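Local atomic coordinates of variant surface glycoprotein MITAT 1.1 (Trypanosoma brucei brucei, PDB entry 5LY9), a protein that forms, as the large N-terminal domain of a GPI-anchored glycoprotein, part of the dense surface coat by which the trypanosome evades the host's immune response. Residues Ile42-Glu46 against Phe72-Asn77; Tyr47-Ile51 against Leu346-Leu350; Val319-Ile324 against Ala335-Ile340. One frame throughout, in Å; residues are numbered along the deposited sequence.

Contact 1: residues Ile42-Glu46 against Phe72-Asn77; sequences IKAAE and FARKTN. With NAG (2-acetamido-2-deoxy-beta-D-glucopyranose), chain C; NAG (2-acetamido-2-deoxy-beta-D-glucopyranose), chain B.
Lys43 and Asn77 are joined by the one hydrogen bond between two antiparallel helix segments, whose axes approach to 8.2 Å at 152°. The lysine can be traced atom by atom. Its CB lies beside Thr76, 3.5 Å from OG1, a hydroxyl already bonded to the carbonyl of Ile39. With CG anti to the backbone N (chi1 -179°), bends at chi2 and chi3 carry the chain across Thr76 at about a right angle, bringing CE to 3.6 Å from Thr76 CG2. The ammonium NZ ends 3.0 Å from Asn77 OD1, tilted from the carbonyl plane, and makes a salt bridge within its own helix, 2.7 Å to Glu46 OE1, on the syn side of the carboxylate. Glu46, itself extended, runs over Ala73, with its CD 3.5 Å from Ala73 CB.

Another part of the contact is apolar. Ala45 CB sits over the centre of the Phe72 ring, 3.6 Å from the centroid and only 7° off the normal, a clear CH-pi contact. Ile42 lays CG2 on the backbone turn from Phe72 to Thr76, against Phe72 O and Thr76 N, while its CG1 faces the first sugar, NAG of chain B, whose C6 lies 3.7 Å from Phe72 CZ.

Tyr47 of the second subunit hydrogen-bonds through its hydroxyl to both Glu46 OE2 and Asn77 ND2. The two parts differ in chemistry: a buried lysine is compensated by a carboxylate and an amide, which would favour its charged form, and the same polar cluster reaches the dimer interface, whereas the aromatic part meets the glycan.

Contact 2: residues Tyr47-Ile51 against Leu346-Leu350; sequences YKVSI and LGDIL. With NAG (2-acetamido-2-deoxy-beta-D-glucopyranose), chain C.
Gly347 lies against the flat of the Tyr47 ring, so that an aromatic side chain rests directly on helix backbone: Gly347 CA is 4.0 Å from the ring centroid and 19° off its normal, a CH-pi contact, and Gly347 N stands above the ring centre. The edge of the same ring is met in plane by Leu350, whose CD2 is 3.6 Å from Tyr47 CD1. With CG anti to N (chi1 -178°), the leucine branch is carried to this edge and to Ser50, where both of its methyls rest against the serine CB.

One turn beyond Tyr47, Ile51 presents CD1 to Ile349 CG2 at 3.6 Å and to Leu346 CD2 at 3.9 Å. The segments run nearly parallel, 18° apart, with axes 9.5 Å from each other, and no hydrogen bond crosses between them.

The polar ends find their partners outside the two segments. Lys48 NZ donates to O3 of the chain C NAG at 2.9 Å and also to the carbonyl of Leu337. Cohesion between helices 24-55 and 343-367 here therefore rests on apolar and CH-pi packing, the polar groups bonding instead to the glycan, a loop, the second subunit (Tyr47 OH) and, for Ser50, the carbonyl of Glu46.

Contact 3: residues Val319-Ile324 against Ala335-Ile340; sequences VDAEII and APLGKI. With NAG (2-acetamido-2-deoxy-beta-D-glucopyranose), chain C; MAN (alpha-D-mannopyranose), chain D.
Four backbone hydrogen bonds tie Val319-Ile324 to Ala335-Ile340, and they differ in how the acceptor is approached. Ile324 and Ala335 form the hydrogen-bonded antiparallel pair: Ile324 N reaches Ala335 O at 2.8 Å with an N-H...O angle of 173°, and Ala335 N returns to Ile324 O at 3.0 Å. Pro336, which has no N-H to give, occupies the non-hydrogen-bonded site opposite Ile323; its CA instead makes a CA-H...O contact of 3.3 Å with Glu322 O. That carbonyl also accepts Leu337 N at 2.9 Å, nearly in line with its C=O bond. Asp320 O, near the end of helix 313-321, takes Gly338 N at 2.8 Å in the carbonyl plane, on a lone pair.

The side chains of Asp320 and Glu322 have separate partners. Asp320 OD1 accepts a hydrogen bond from O3 of the chain C NAG, though its length of 2.5 Å is doubtful. Glu322 OE2 is paired with Lys55 in a salt bridge and also bonded to Asn56. On the buried side, Leu337 wedges in with CD2 3.8 Å from Ile324 CG1, and Ile51 of helix 24-55 packs on both.

The arrangement is a two-stranded antiparallel beta hairpin: helix 313-321 leads into its first strand, and its second passes into a 3-10 turn, all beside the N-linked glycan and ahead of helix 343-367.

Contacts 1 and 2 are buried helix-helix interfaces sharing helix 24-55, which pairs antiparallel with helix 62-114 in one and nearly parallel with helix 343-367 in the other; both reach the second subunit. They touch through Ala44 CB and Leu346 CD1, 3.6 Å apart. Contact 3 is only partly buried, is touched by no other protein chain, and is held by main-chain hydrogen bonds together with apolar packing. Contact 1 has one polar bond between its helices, backed by a salt bridge within one of them, whereas contact 2 is apolar between its helices. Lys48 connects contact 2 to contact 3, while contacts 1 and 3, centres about 17 Å apart, do not touch; all three meet the chain C NAG.

Contact 1: residues Ile42-Glu46 against Phe72-Asn77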
loop_
_atom_site.group_PDB
_atom_site.type_symbol
_atom_site.label_atom_id
_atom_site.label_comp_id
_atom_site.label_asym_id
_atom_site.label_seq_id
_atom_site.Cartn_x
_atom_site.Cartn_y
_atom_site.Cartn_z
ATOM N N ILE A 42 -17.901 -5.980 -10.377
ATOM C CA ILE A 42 -19.229 -5.492 -9.990
ATOM C C ILE A 42 -19.617 -4.291 -10.814
ATOM O O ILE A 42 -20.823 -4.161 -11.208
ATOM C CB ILE A 42 -19.315 -5.233 -8.473
ATOM C CG1 ILE A 42 -19.069 -6.533 -7.690
ATOM C CG2 ILE A 42 -20.683 -4.787 -8.028
ATOM C CD1 ILE A 42 -18.844 -6.254 -6.239
ATOM N N LYS A 43 -18.674 -3.428 -11.120
ATOM C CA LYS A 43 -18.930 -2.357 -12.104
ATOM C C LYS A 43 -19.320 -2.920 -13.435
ATOM O O LYS A 43 -20.254 -2.391 -14.076
ATOM C CB LYS A 43 -17.739 -1.401 -12.223
ATOM C CG LYS A 43 -17.892 -0.265 -13.176
ATOM C CD LYS A 43 -19.006 0.727 -12.892
ATOM C CE LYS A 43 -18.801 1.588 -11.649
ATOM N NZ LYS A 43 -19.942 2.443 -11.148
ATOM N N ALA A 44 -18.612 -3.971 -13.891
ATOM C CA ALA A 44 -18.997 -4.557 -15.180
ATOM C C ALA A 44 -20.448 -5.063 -15.139
ATOM O O ALA A 44 -21.209 -4.886 -16.083
ATOM C CB ALA A 44 -18.057 -5.656 -15.561
ATOM N N ALA A 45 -20.859 -5.645 -14.032
ATOM C CA ALA A 45 -22.220 -6.129 -13.911
ATOM C C ALA A 45 -23.231 -4.975 -13.936
ATOM O O ALA A 45 -24.285 -5.077 -14.603
ATOM C CB ALA A 45 -22.383 -6.968 -12.671
ATOM N N GLU A 46 -22.920 -3.869 -13.236
ATOM C CA GLU A 46 -23.701 -2.682 -13.341
ATOM C C GLU A 46 -23.876 -2.264 -14.788
ATOM O O GLU A 46 -24.982 -1.983 -15.251
ATOM C CB GLU A 46 -23.085 -1.550 -12.500
ATOM C CG GLU A 46 -23.861 -0.248 -12.587
ATOM C CD GLU A 46 -23.157 0.964 -12.060
ATOM O OE1 GLU A 46 -22.087 0.866 -11.459
ATOM O OE2 GLU A 46 -23.697 2.080 -12.235
ATOM N N PHE A 72 -25.869 -3.510 -8.063
ATOM C CA PHE A 72 -24.464 -3.570 -8.464
ATOM C C PHE A 72 -23.797 -2.200 -8.376
ATOM O O PHE A 72 -22.646 -2.093 -7.947
ATOM C CB PHE A 72 -24.323 -4.104 -9.916
ATOM C CG PHE A 72 -24.705 -5.558 -10.063
ATOM C CD1 PHE A 72 -24.139 -6.520 -9.272
ATOM C CD2 PHE A 72 -25.593 -5.962 -11.048
ATOM C CE1 PHE A 72 -24.478 -7.897 -9.377
ATOM C CE2 PHE A 72 -25.978 -7.307 -11.155
ATOM C CZ PHE A 72 -25.434 -8.251 -10.328
ATOM N N ALA A 73 -24.495 -1.154 -8.772
ATOM C CA ALA A 73 -23.967 0.205 -8.573
ATOM C C ALA A 73 -23.621 0.513 -7.126
ATOM O O ALA A 73 -22.493 0.947 -6.850
ATOM C CB ALA A 73 -24.925 1.226 -9.097
ATOM N N ARG A 74 -24.528 0.276 -6.210
ATOM C CA ARG A 74 -24.185 0.506 -4.789
ATOM C C ARG A 74 -22.979 -0.285 -4.393
ATOM O O ARG A 74 -22.127 0.202 -3.651
ATOM C CB ARG A 74 -25.345 0.218 -3.802
ATOM C CG ARG A 74 -26.381 1.301 -3.788
ATOM C CD ARG A 74 -27.139 1.304 -2.465
ATOM N NE ARG A 74 -28.140 2.339 -2.439
ATOM C CZ ARG A 74 -29.046 2.473 -1.498
ATOM N NH1 ARG A 74 -29.074 1.658 -0.430
ATOM N NH2 ARG A 74 -29.930 3.435 -1.603
ATOM N N LYS A 75 -22.918 -1.534 -4.830
ATOM C CA LYS A 75 -21.860 -2.405 -4.374
ATOM C C LYS A 75 -20.507 -2.010 -4.935
ATOM O O LYS A 75 -19.514 -2.051 -4.202
ATOM C CB LYS A 75 -22.143 -3.848 -4.665
ATOM C CG LYS A 75 -23.271 -4.382 -3.761
ATOM C CD LYS A 75 -22.879 -4.543 -2.267
ATOM C CE LYS A 75 -21.874 -5.651 -2.059
ATOM N NZ LYS A 75 -21.095 -5.640 -0.814
ATOM N N THR A 76 -20.419 -1.647 -6.214
ATOM C CA THR A 76 -19.124 -1.233 -6.746
ATOM C C THR A 76 -18.707 0.154 -6.242
ATOM O O THR A 76 -17.599 0.368 -5.830
ATOM C CB THR A 76 -19.103 -1.315 -8.274
ATOM O OG1 THR A 76 -17.774 -1.085 -8.702
ATOM C CG2 THR A 76 -20.064 -0.313 -8.922
ATOM N N ASN A 77 -19.642 1.079 -6.159
ATOM C CA ASN A 77 -19.335 2.428 -5.751
ATOM C C ASN A 77 -18.982 2.472 -4.281
ATOM O O ASN A 77 -17.998 3.093 -3.894
ATOM C CB ASN A 77 -20.497 3.312 -6.070
ATOM C CG ASN A 77 -20.729 3.465 -7.564
ATOM O OD1 ASN A 77 -19.792 3.480 -8.352
ATOM N ND2 ASN A 77 -21.983 3.665 -7.926
HETATM C C1 NAG C . -20.967 -11.837 -13.477
HETATM C C2 NAG C . -21.450 -11.320 -14.798
HETATM C C3 NAG C . -21.315 -12.345 -15.924
HETATM C C4 NAG C . -19.904 -12.939 -15.955
HETATM C C5 NAG C . -19.608 -13.431 -14.544
HETATM C C6 NAG C . -18.255 -14.095 -14.370
HETATM C C7 NAG C . -23.211 -9.694 -15.160
HETATM C C8 NAG C . -24.678 -9.441 -15.186
HETATM N N2 NAG C . -22.851 -10.902 -14.791
HETATM O O3 NAG C . -21.624 -11.774 -17.226
HETATM O O4 NAG C . -19.707 -13.916 -17.041
HETATM O O5 NAG C . -19.653 -12.313 -13.619
HETATM O O6 NAG C . -17.281 -13.160 -14.753
HETATM O O7 NAG C . -22.385 -8.847 -15.392
HETATM C C1 NAG B . -21.163 -10.354 -8.486
HETATM C C2 NAG B . -19.827 -10.737 -9.106
HETATM C C3 NAG B . -19.780 -10.443 -10.563
HETATM C C4 NAG B . -20.972 -11.153 -11.219
HETATM C C5 NAG B . -22.268 -10.704 -10.561
HETATM C C6 NAG B . -23.538 -11.395 -11.078
HETATM C C7 NAG B . -17.861 -10.636 -7.661
HETATM C C8 NAG B . -16.780 -9.810 -7.019
HETATM N N2 NAG B . -18.750 -10.012 -8.441
HETATM O O3 NAG B . -18.573 -10.959 -11.111
HETATM O O4 NAG B . -20.986 -10.746 -12.584
HETATM O O5 NAG B . -22.202 -11.025 -9.195
HETATM O O6 NAG B . -23.339 -12.818 -11.088
HETATM O O7 NAG B . -17.943 -11.826 -7.459
#

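Contact 2: residues Tyr47-Ile51 against Leu346-Leu350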
loop_
_atom_site.group_PDB
_atom_site.type_symbol
_atom_site.label_atom_id
_atom_site.label_comp_id
_atom_site.label_asym_id
_atom_site.label_seq_id
_atom_site.Cartn_x
_atom_site.Cartn_y
_atom_site.Cartn_z
ATOM N N TYR A 47 -22.755 -2.247 -15.509
ATOM C CA TYR A 47 -22.784 -1.827 -16.909
ATOM C C TYR A 47 -23.657 -2.761 -17.776
ATOM O O TYR A 47 -24.436 -2.318 -18.596
ATOM C CB TYR A 47 -21.396 -1.717 -17.488
ATOM C CG TYR A 47 -20.637 -0.446 -17.245
ATOM C CD1 TYR A 47 -21.215 0.781 -17.460
ATOM C CD2 TYR A 47 -19.289 -0.456 -16.957
ATOM C CE1 TYR A 47 -20.523 1.984 -17.240
ATOM C CE2 TYR A 47 -18.592 0.738 -16.776
ATOM C CZ TYR A 47 -19.212 1.948 -16.929
ATOM O OH TYR A 47 -18.517 3.142 -16.847
ATOM N N LYS A 48 -23.524 -4.063 -17.579
ATOM C CA LYS A 48 -24.263 -5.039 -18.402
ATOM C C LYS A 48 -25.729 -4.853 -18.221
ATOM O O LYS A 48 -26.474 -4.812 -19.190
ATOM C CB LYS A 48 -23.840 -6.488 -18.129
ATOM C CG LYS A 48 -22.406 -6.705 -18.552
ATOM C CD LYS A 48 -21.954 -8.133 -18.536
ATOM C CE LYS A 48 -20.514 -8.290 -18.144
ATOM N NZ LYS A 48 -20.048 -9.670 -18.396
ATOM N N VAL A 49 -26.176 -4.773 -16.968
ATOM C CA VAL A 49 -27.637 -4.572 -16.733
ATOM C C VAL A 49 -28.069 -3.239 -17.299
ATOM O O VAL A 49 -29.121 -3.142 -17.926
ATOM C CB VAL A 49 -28.042 -4.755 -15.252
ATOM C CG1 VAL A 49 -29.534 -4.714 -15.139
ATOM C CG2 VAL A 49 -27.515 -6.091 -14.673
ATOM N N SER A 50 -27.248 -2.194 -17.135
ATOM C CA SER A 50 -27.566 -0.870 -17.682
ATOM C C SER A 50 -27.717 -0.869 -19.200
ATOM O O SER A 50 -28.619 -0.221 -19.758
ATOM C CB SER A 50 -26.516 0.159 -17.335
ATOM O OG SER A 50 -26.312 0.308 -15.914
ATOM N N ILE A 51 -26.813 -1.567 -19.886
ATOM C CA ILE A 51 -26.848 -1.672 -21.308
ATOM C C ILE A 51 -28.125 -2.424 -21.770
ATOM O O ILE A 51 -28.810 -1.996 -22.692
ATOM C CB ILE A 51 -25.582 -2.425 -21.841
ATOM C CG1 ILE A 51 -24.305 -1.570 -21.685
ATOM C CG2 ILE A 51 -25.826 -2.886 -23.278
ATOM C CD1 ILE A 51 -23.009 -2.394 -21.645
ATOM N N LEU A 346 -17.207 -1.782 -21.860
ATOM C CA LEU A 346 -18.613 -1.748 -21.441
ATOM C C LEU A 346 -19.112 -0.332 -21.304
ATOM O O LEU A 346 -20.209 -0.017 -21.686
ATOM C CB LEU A 346 -18.802 -2.506 -20.139
ATOM C CG LEU A 346 -18.684 -4.007 -20.386
ATOM C CD1 LEU A 346 -18.475 -4.687 -19.047
ATOM C CD2 LEU A 346 -19.916 -4.645 -21.100
ATOM N N GLY A 347 -18.269 0.545 -20.740
ATOM C CA GLY A 347 -18.545 1.981 -20.707
ATOM C C GLY A 347 -18.841 2.593 -22.082
ATOM O O GLY A 347 -19.782 3.389 -22.225
ATOM N N ASP A 348 -18.066 2.244 -23.083
ATOM C CA ASP A 348 -18.314 2.697 -24.449
ATOM C C ASP A 348 -19.696 2.187 -24.966
ATOM O O ASP A 348 -20.474 2.940 -25.595
ATOM C CB ASP A 348 -17.275 2.113 -25.423
ATOM C CG ASP A 348 -15.923 2.788 -25.369
ATOM O OD1 ASP A 348 -15.683 3.755 -24.618
ATOM O OD2 ASP A 348 -15.032 2.267 -26.141
ATOM N N ILE A 349 -19.993 0.900 -24.730
ATOM C CA ILE A 349 -21.250 0.356 -25.198
ATOM C C ILE A 349 -22.448 1.076 -24.517
ATOM O O ILE A 349 -23.431 1.425 -25.179
ATOM C CB ILE A 349 -21.319 -1.172 -24.946
ATOM C CG1 ILE A 349 -20.326 -1.922 -25.892
ATOM C CG2 ILE A 349 -22.699 -1.703 -25.196
ATOM C CD1 ILE A 349 -19.910 -3.279 -25.360
ATOM N N LEU A 350 -22.366 1.261 -23.221
ATOM C CA LEU A 350 -23.410 1.993 -22.514
ATOM C C LEU A 350 -23.557 3.405 -23.051
ATOM O O LEU A 350 -24.705 3.859 -23.259
ATOM C CB LEU A 350 -23.237 2.014 -21.039
ATOM C CG LEU A 350 -24.341 2.727 -20.252
ATOM C CD1 LEU A 350 -25.704 2.054 -20.568
ATOM C CD2 LEU A 350 -24.035 2.662 -18.777
HETATM C C1 NAG C . -20.967 -11.837 -13.477
HETATM C C2 NAG C . -21.450 -11.320 -14.798
HETATM C C3 NAG C . -21.315 -12.345 -15.924
HETATM C C4 NAG C . -19.904 -12.939 -15.955
HETATM C C5 NAG C . -19.608 -13.431 -14.544
HETATM C C6 NAG C . -18.255 -14.095 -14.370
HETATM C C7 NAG C . -23.211 -9.694 -15.160
HETATM C C8 NAG C . -24.678 -9.441 -15.186
HETATM N N2 NAG C . -22.851 -10.902 -14.791
HETATM O O3 NAG C . -21.624 -11.774 -17.226
HETATM O O4 NAG C . -19.707 -13.916 -17.041
HETATM O O5 NAG C . -19.653 -12.313 -13.619
HETATM O O6 NAG C . -17.281 -13.160 -14.753
HETATM O O7 NAG C . -22.385 -8.847 -15.392
#

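Contact 3: residues Val319-Ile324 against Ala335-Ile340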
loop_
_atom_site.group_PDB
_atom_site.type_symbol
_atom_site.label_atom_id
_atom_site.label_comp_id
_atom_site.label_asym_id
_atom_site.label_seq_id
_atom_site.Cartn_x
_atom_site.Cartn_y
_atom_site.Cartn_z
ATOM N N VAL A 319 -29.540 -11.096 -19.204
ATOM C CA VAL A 319 -28.625 -10.004 -19.532
ATOM C C VAL A 319 -27.380 -10.531 -20.281
ATOM O O VAL A 319 -26.971 -9.979 -21.300
ATOM C CB VAL A 319 -28.251 -9.275 -18.210
ATOM C CG1 VAL A 319 -27.085 -8.365 -18.402
ATOM C CG2 VAL A 319 -29.447 -8.468 -17.755
ATOM N N ASP A 320 -26.792 -11.580 -19.741
ATOM C CA ASP A 320 -25.594 -12.222 -20.332
ATOM C C ASP A 320 -25.772 -12.694 -21.784
ATOM O O ASP A 320 -24.870 -12.541 -22.592
ATOM C CB ASP A 320 -25.152 -13.417 -19.503
ATOM C CG ASP A 320 -24.428 -13.012 -18.217
ATOM O OD1 ASP A 320 -24.013 -11.826 -18.070
ATOM O OD2 ASP A 320 -24.308 -13.910 -17.336
ATOM N N ALA A 321 -26.960 -13.162 -22.129
ATOM C CA ALA A 321 -27.228 -13.686 -23.462
ATOM C C ALA A 321 -27.466 -12.590 -24.491
ATOM O O ALA A 321 -27.488 -12.847 -25.696
ATOM C CB ALA A 321 -28.482 -14.557 -23.346
ATOM N N GLU A 322 -27.646 -11.350 -24.039
ATOM C CA GLU A 322 -28.046 -10.288 -24.912
ATOM C C GLU A 322 -26.876 -9.971 -25.857
ATOM O O GLU A 322 -25.784 -9.730 -25.406
ATOM C CB GLU A 322 -28.519 -9.050 -24.131
ATOM C CG GLU A 322 -29.072 -7.923 -24.988
ATOM C CD GLU A 322 -30.517 -8.147 -25.480
ATOM O OE1 GLU A 322 -31.091 -9.212 -25.207
ATOM O OE2 GLU A 322 -31.075 -7.211 -26.111
ATOM N N ILE A 323 -27.141 -9.968 -27.158
ATOM C CA ILE A 323 -26.099 -9.751 -28.131
ATOM C C ILE A 323 -25.899 -8.277 -28.439
ATOM O O ILE A 323 -26.850 -7.553 -28.675
ATOM C CB ILE A 323 -26.416 -10.474 -29.473
ATOM C CG1 ILE A 323 -26.448 -11.960 -29.256
ATOM C CG2 ILE A 323 -25.387 -10.107 -30.559
ATOM C CD1 ILE A 323 -25.076 -12.537 -29.216
ATOM N N ILE A 324 -24.656 -7.844 -28.401
ATOM C CA ILE A 324 -24.299 -6.523 -28.837
ATOM C C ILE A 324 -23.754 -6.636 -30.252
ATOM O O ILE A 324 -22.723 -7.256 -30.481
ATOM C CB ILE A 324 -23.186 -5.912 -27.923
ATOM C CG1 ILE A 324 -23.587 -6.021 -26.448
ATOM C CG2 ILE A 324 -22.926 -4.491 -28.353
ATOM C CD1 ILE A 324 -24.971 -5.485 -26.144
ATOM N N ALA A 335 -21.170 -9.742 -30.075
ATOM C CA ALA A 335 -20.865 -10.577 -28.901
ATOM C C ALA A 335 -21.955 -10.495 -27.814
ATOM O O ALA A 335 -22.541 -9.468 -27.612
ATOM C CB ALA A 335 -19.538 -10.168 -28.305
ATOM N N PRO A 336 -22.163 -11.569 -27.071
ATOM C CA PRO A 336 -23.118 -11.509 -26.006
ATOM C C PRO A 336 -22.468 -10.805 -24.797
ATOM O O PRO A 336 -21.275 -10.870 -24.586
ATOM C CB PRO A 336 -23.417 -12.962 -25.744
ATOM C CG PRO A 336 -22.173 -13.682 -26.034
ATOM C CD PRO A 336 -21.435 -12.847 -27.082
ATOM N N LEU A 337 -23.267 -10.090 -24.017
ATOM C CA LEU A 337 -22.746 -9.347 -22.879
ATOM C C LEU A 337 -21.950 -10.221 -21.969
ATOM O O LEU A 337 -20.960 -9.783 -21.383
ATOM C CB LEU A 337 -23.881 -8.633 -22.097
ATOM C CG LEU A 337 -24.418 -7.347 -22.729
ATOM C CD1 LEU A 337 -25.680 -6.813 -22.070
ATOM C CD2 LEU A 337 -23.316 -6.272 -22.694
ATOM N N GLY A 338 -22.421 -11.449 -21.778
ATOM C CA GLY A 338 -21.709 -12.408 -20.955
ATOM C C GLY A 338 -20.248 -12.657 -21.409
ATOM O O GLY A 338 -19.475 -13.132 -20.609
ATOM N N LYS A 339 -19.866 -12.317 -22.630
ATOM C CA LYS A 339 -18.440 -12.461 -23.008
ATOM C C LYS A 339 -17.667 -11.177 -22.983
ATOM O O LYS A 339 -16.505 -11.169 -23.417
ATOM C CB LYS A 339 -18.358 -13.057 -24.391
ATOM C CG LYS A 339 -18.700 -14.550 -24.346
ATOM C CD LYS A 339 -18.895 -15.083 -25.745
ATOM C CE LYS A 339 -18.629 -16.588 -25.861
ATOM N NZ LYS A 339 -19.014 -17.014 -27.234
ATOM N N ILE A 340 -18.269 -10.070 -22.531
ATOM C CA ILE A 340 -17.570 -8.771 -22.608
ATOM C C ILE A 340 -17.345 -8.394 -21.146
ATOM O O ILE A 340 -18.308 -8.239 -20.413
ATOM C CB ILE A 340 -18.472 -7.683 -23.270
ATOM C CG1 ILE A 340 -18.866 -8.111 -24.688
ATOM C CG2 ILE A 340 -17.766 -6.348 -23.274
ATOM C CD1 ILE A 340 -19.957 -7.308 -25.376
HETATM C C1 NAG C . -20.967 -11.837 -13.477
HETATM C C2 NAG C . -21.450 -11.320 -14.798
HETATM C C3 NAG C . -21.315 -12.345 -15.924
HETATM C C4 NAG C . -19.904 -12.939 -15.955
HETATM C C5 NAG C . -19.608 -13.431 -14.544
HETATM C C6 NAG C . -18.255 -14.095 -14.370
HETATM C C7 NAG C . -23.211 -9.694 -15.160
HETATM C C8 NAG C . -24.678 -9.441 -15.186
HETATM N N2 NAG C . -22.851 -10.902 -14.791
HETATM O O3 NAG C . -21.624 -11.774 -17.226
HETATM O O4 NAG C . -19.707 -13.916 -17.041
HETATM O O5 NAG C . -19.653 -12.313 -13.619
HETATM O O6 NAG C . -17.281 -13.160 -14.753
HETATM O O7 NAG C . -22.385 -8.847 -15.392
HETATM C C1 MAN D . -22.828 -18.054 -20.038
HETATM C C2 MAN D . -22.669 -19.376 -20.764
HETATM C C3 MAN D . -21.813 -19.101 -21.978
HETATM C C4 MAN D . -22.404 -17.991 -22.848
HETATM C C5 MAN D . -22.837 -16.727 -22.080
HETATM C C6 MAN D . -23.915 -15.913 -22.809
HETATM O O2 MAN D . -23.973 -19.937 -21.086
HETATM O O3 MAN D . -21.705 -20.370 -22.638
HETATM O O4 MAN D . -21.420 -17.596 -23.784
HETATM O O5 MAN D . -23.440 -17.073 -20.856
HETATM O O6 MAN D . -25.283 -16.308 -22.456
#